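PDB 4M7U: dihydrofolate reductase from Enterococcus faecalis, which catalyses the NADPH-dependent reduction of 7,8-dihydrofolate to tetrahydrofolate, a step probably needed for making glycine, purines and DNA precursors. Local coordinates for residues 30-38 against 157-165. Numbering follows the deposited sequence.
Sequences WHLPNDLKF and KNLYAHDYE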
loop_
_atom_site.group_PDB
_atom_site.type_symbol
_atom_site.label_atom_id
_atom_site.label_comp_id
_atom_site.label_asym_id
_atom_site.label_seq_id
_atom_site.Cartn_x
_atom_site.Cartn_y
_atom_site.Cartn_z
ATOM N N TRP A 30 -3.874 -8.633 -12.584
ATOM C CA TRP A 30 -4.910 -9.627 -12.292
ATOM C C TRP A 30 -6.162 -8.915 -11.836
ATOM O O TRP A 30 -6.143 -7.718 -11.554
ATOM C CB TRP A 30 -4.472 -10.558 -11.158
ATOM C CG TRP A 30 -4.061 -9.772 -9.955
ATOM C CD1 TRP A 30 -4.882 -9.188 -9.037
ATOM C CD2 TRP A 30 -2.724 -9.443 -9.571
ATOM N NE1 TRP A 30 -4.138 -8.521 -8.098
ATOM C CE2 TRP A 30 -2.817 -8.669 -8.396
ATOM C CE3 TRP A 30 -1.465 -9.739 -10.093
ATOM C CZ2 TRP A 30 -1.678 -8.186 -7.739
ATOM C CZ3 TRP A 30 -0.342 -9.261 -9.432
ATOM C CH2 TRP A 30 -0.458 -8.487 -8.275
ATOM N N HIS A 31 -7.253 -9.658 -11.730
ATOM C CA HIS A 31 -8.433 -9.118 -11.090
ATOM C C HIS A 31 -8.821 -10.087 -9.983
ATOM O O HIS A 31 -8.974 -11.285 -10.219
ATOM C CB HIS A 31 -9.569 -8.924 -12.102
ATOM C CG HIS A 31 -10.792 -8.273 -11.529
ATOM N ND1 HIS A 31 -10.731 -7.170 -10.696
ATOM C CD2 HIS A 31 -12.105 -8.567 -11.666
ATOM C CE1 HIS A 31 -11.958 -6.819 -10.349
ATOM N NE2 HIS A 31 -12.811 -7.649 -10.923
ATOM N N LEU A 32 -8.934 -9.569 -8.765
ATOM C CA LEU A 32 -9.294 -10.373 -7.608
ATOM C C LEU A 32 -10.191 -9.529 -6.704
ATOM O O LEU A 32 -9.706 -8.927 -5.739
ATOM C CB LEU A 32 -8.028 -10.820 -6.854
ATOM C CG LEU A 32 -8.172 -11.879 -5.761
ATOM C CD1 LEU A 32 -8.608 -13.213 -6.389
ATOM C CD2 LEU A 32 -6.836 -12.055 -5.009
ATOM N N PRO A 33 -11.503 -9.476 -7.021
ATOM C CA PRO A 33 -12.477 -8.605 -6.338
ATOM C C PRO A 33 -12.451 -8.668 -4.815
ATOM O O PRO A 33 -12.585 -7.607 -4.182
ATOM C CB PRO A 33 -13.836 -9.127 -6.839
ATOM C CG PRO A 33 -13.542 -9.712 -8.189
ATOM C CD PRO A 33 -12.125 -10.236 -8.128
ATOM N N ASN A 34 -12.330 -9.859 -4.222
ATOM C CA ASN A 34 -12.321 -9.933 -2.756
ATOM C C ASN A 34 -11.175 -9.121 -2.147
ATOM O O ASN A 34 -11.328 -8.479 -1.104
ATOM C CB ASN A 34 -12.284 -11.379 -2.244
ATOM C CG ASN A 34 -13.512 -12.186 -2.657
ATOM O OD1 ASN A 34 -14.534 -11.623 -3.061
ATOM N ND2 ASN A 34 -13.411 -13.517 -2.558
ATOM N N ASP A 35 -10.028 -9.134 -2.811
ATOM C CA ASP A 35 -8.885 -8.391 -2.293
ATOM C C ASP A 35 -9.129 -6.872 -2.339
ATOM O O ASP A 35 -8.840 -6.164 -1.380
ATOM C CB ASP A 35 -7.596 -8.784 -3.013
ATOM C CG ASP A 35 -6.391 -8.033 -2.486
ATOM O OD1 ASP A 35 -6.044 -8.204 -1.288
ATOM O OD2 ASP A 35 -5.789 -7.272 -3.275
ATOM N N LEU A 36 -9.681 -6.382 -3.442
ATOM C CA LEU A 36 -10.092 -4.979 -3.524
ATOM C C LEU A 36 -11.067 -4.609 -2.396
ATOM O O LEU A 36 -10.999 -3.516 -1.829
ATOM C CB LEU A 36 -10.722 -4.692 -4.892
ATOM C CG LEU A 36 -9.803 -5.048 -6.068
ATOM C CD1 LEU A 36 -10.500 -4.883 -7.424
ATOM C CD2 LEU A 36 -8.488 -4.254 -6.024
ATOM N N LYS A 37 -11.958 -5.527 -2.054
ATOM C CA LYS A 37 -12.900 -5.269 -0.970
ATOM C C LYS A 37 -12.182 -5.255 0.389
ATOM O O LYS A 37 -12.436 -4.382 1.220
ATOM C CB LYS A 37 -14.080 -6.254 -1.012
ATOM C CG LYS A 37 -15.077 -6.050 0.110
ATOM C CD LYS A 37 -16.414 -6.752 -0.133
ATOM C CE LYS A 37 -16.269 -8.263 -0.304
ATOM N NZ LYS A 37 -16.231 -8.681 -1.747
ATOM N N PHE A 38 -11.257 -6.191 0.598
ATOM C CA PHE A 38 -10.437 -6.166 1.812
ATOM C C PHE A 38 -9.645 -4.847 1.905
ATOM O O PHE A 38 -9.539 -4.229 2.964
ATOM C CB PHE A 38 -9.471 -7.355 1.821
ATOM C CG PHE A 38 -8.501 -7.345 2.976
ATOM C CD1 PHE A 38 -8.879 -7.823 4.226
ATOM C CD2 PHE A 38 -7.209 -6.878 2.812
ATOM C CE1 PHE A 38 -7.989 -7.817 5.289
ATOM C CE2 PHE A 38 -6.306 -6.875 3.879
ATOM C CZ PHE A 38 -6.694 -7.345 5.112
ATOM N N LYS A 157 -15.864 -15.399 -9.330
ATOM C CA LYS A 157 -15.348 -14.036 -9.431
ATOM C C LYS A 157 -13.891 -13.942 -9.003
ATOM O O LYS A 157 -13.167 -13.049 -9.424
ATOM C CB LYS A 157 -16.203 -13.087 -8.594
ATOM C CG LYS A 157 -17.646 -13.006 -9.069
ATOM C CD LYS A 157 -17.680 -12.836 -10.581
ATOM C CE LYS A 157 -19.028 -12.320 -11.068
ATOM N NZ LYS A 157 -18.957 -11.922 -12.511
ATOM N N ASN A 158 -13.464 -14.882 -8.170
ATOM C CA ASN A 158 -12.110 -14.888 -7.657
ATOM C C ASN A 158 -11.406 -16.181 -8.060
ATOM O O ASN A 158 -11.620 -17.230 -7.442
ATOM C CB ASN A 158 -12.158 -14.721 -6.139
ATOM C CG ASN A 158 -12.846 -13.429 -5.727
ATOM O OD1 ASN A 158 -12.205 -12.382 -5.588
ATOM N ND2 ASN A 158 -14.161 -13.495 -5.536
ATOM N N LEU A 159 -10.559 -16.097 -9.085
ATOM C CA LEU A 159 -10.087 -17.285 -9.809
ATOM C C LEU A 159 -8.812 -17.944 -9.286
ATOM O O LEU A 159 -8.426 -19.007 -9.775
ATOM C CB LEU A 159 -9.848 -16.930 -11.284
ATOM C CG LEU A 159 -10.994 -16.338 -12.108
ATOM C CD1 LEU A 159 -10.524 -16.079 -13.540
ATOM C CD2 LEU A 159 -12.198 -17.267 -12.106
ATOM N N TYR A 160 -8.137 -17.314 -8.331
ATOM C CA TYR A 160 -6.803 -17.762 -7.946
ATOM C C TYR A 160 -6.760 -18.067 -6.465
ATOM O O TYR A 160 -7.391 -17.362 -5.683
ATOM C CB TYR A 160 -5.755 -16.680 -8.286
ATOM C CG TYR A 160 -5.956 -16.060 -9.654
ATOM C CD1 TYR A 160 -5.680 -16.779 -10.810
ATOM C CD2 TYR A 160 -6.448 -14.771 -9.788
ATOM C CE1 TYR A 160 -5.879 -16.232 -12.064
ATOM C CE2 TYR A 160 -6.650 -14.210 -11.039
ATOM C CZ TYR A 160 -6.361 -14.950 -12.175
ATOM O OH TYR A 160 -6.552 -14.405 -13.434
ATOM N N ALA A 161 -6.020 -19.115 -6.090
ATOM C CA ALA A 161 -5.749 -19.399 -4.687
ATOM C C ALA A 161 -4.953 -18.225 -4.145
ATOM O O ALA A 161 -4.077 -17.696 -4.832
ATOM C CB ALA A 161 -4.939 -20.680 -4.537
ATOM N N HIS A 162 -5.249 -17.809 -2.919
ATOM C CA HIS A 162 -4.542 -16.673 -2.351
ATOM C C HIS A 162 -4.571 -16.720 -0.830
ATOM O O HIS A 162 -5.430 -17.390 -0.245
ATOM C CB HIS A 162 -5.128 -15.358 -2.898
ATOM C CG HIS A 162 -6.604 -15.201 -2.665
ATOM N ND1 HIS A 162 -7.553 -15.874 -3.410
ATOM C CD2 HIS A 162 -7.292 -14.439 -1.777
ATOM C CE1 HIS A 162 -8.758 -15.536 -2.989
ATOM N NE2 HIS A 162 -8.637 -14.671 -2.008
ATOM N N ASP A 163 -3.609 -16.040 -0.204
ATOM C CA ASP A 163 -3.581 -15.906 1.247
ATOM C C ASP A 163 -3.544 -14.443 1.647
ATOM O O ASP A 163 -2.905 -13.621 0.974
ATOM C CB ASP A 163 -2.389 -16.660 1.865
ATOM C CG ASP A 163 -2.531 -18.167 1.745
ATOM O OD1 ASP A 163 -3.352 -18.753 2.486
ATOM O OD2 ASP A 163 -1.850 -18.765 0.891
ATOM N N TYR A 164 -4.263 -14.120 2.722
ATOM C CA TYR A 164 -4.177 -12.809 3.342
ATOM C C TYR A 164 -3.264 -12.901 4.565
ATOM O O TYR A 164 -3.613 -13.551 5.570
ATOM C CB TYR A 164 -5.569 -12.337 3.771
ATOM C CG TYR A 164 -6.526 -12.106 2.621
ATOM C CD1 TYR A 164 -7.397 -13.107 2.204
ATOM C CD2 TYR A 164 -6.571 -10.875 1.960
ATOM C CE1 TYR A 164 -8.287 -12.895 1.146
ATOM C CE2 TYR A 164 -7.463 -10.654 0.901
ATOM C CZ TYR A 164 -8.310 -11.666 0.502
ATOM O OH TYR A 164 -9.192 -11.445 -0.546
ATOM N N GLU A 165 -2.108 -12.239 4.494
ATOM C CA GLU A 165 -1.120 -12.343 5.555
ATOM C C GLU A 165 -0.940 -11.037 6.330
ATOM O O GLU A 165 -1.043 -9.950 5.763
ATOM C CB GLU A 165 0.231 -12.770 4.969
ATOM C CG GLU A 165 0.176 -14.025 4.113
ATOM C CD GLU A 165 1.528 -14.360 3.508
ATOM O OE1 GLU A 165 2.381 -13.438 3.397
ATOM O OE2 GLU A 165 1.749 -15.543 3.154
HETATM O O HOH W 1 -10.606 -13.409 -10.239
HETATM O O HOH W 2 -7.668 -12.124 -13.460
HETATM O O HOH W 3 -10.925 -13.680 -0.734
#
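Asn158 reaches the first turn of helix 33-43, which packs on the central mixed sheet of the dihydrofolate reductase fold beside strand 162-169. Its OD1 accepts the N-H of Asn34, 2.9 Å from that N, nearly straight (172°) and on a lone pair in the carbonyl plane. An amide suits this place because its two ends differ: OD1 takes a first-turn N-H, while ND2 donates to Asp155, which should fix the flip. Pro33, with no N-H to offer, fits the start of the helix, and its CD lies 3.3 Å from Lys157 O. Leu32, branched and apolar, can cover a ring: CG is anti to its backbone N (chi1 -169°), which, with the second torsion, brings CD2 over one His162 face in a CH-pi contact, 4.0 Å from the centroid. Tyr164 offers Phe38 an apolar ring, CD2 of Tyr164 lying over one Phe38 face toward the rim, planes at 48°. CE2 of Tyr164 lies 3.6 Å from OD1 of Asp35, itself hydrogen-bonded to Thr124 OG1. Behind this shell, the ND1 hydrogen bond to Tyr160 O helps fix the His162 ring's rotation. NE2 faces a water 2.8 Å away, which also hydrogen-bonds to Tyr164 OH and accepts from Asn34 ND2 at 3.1 Å.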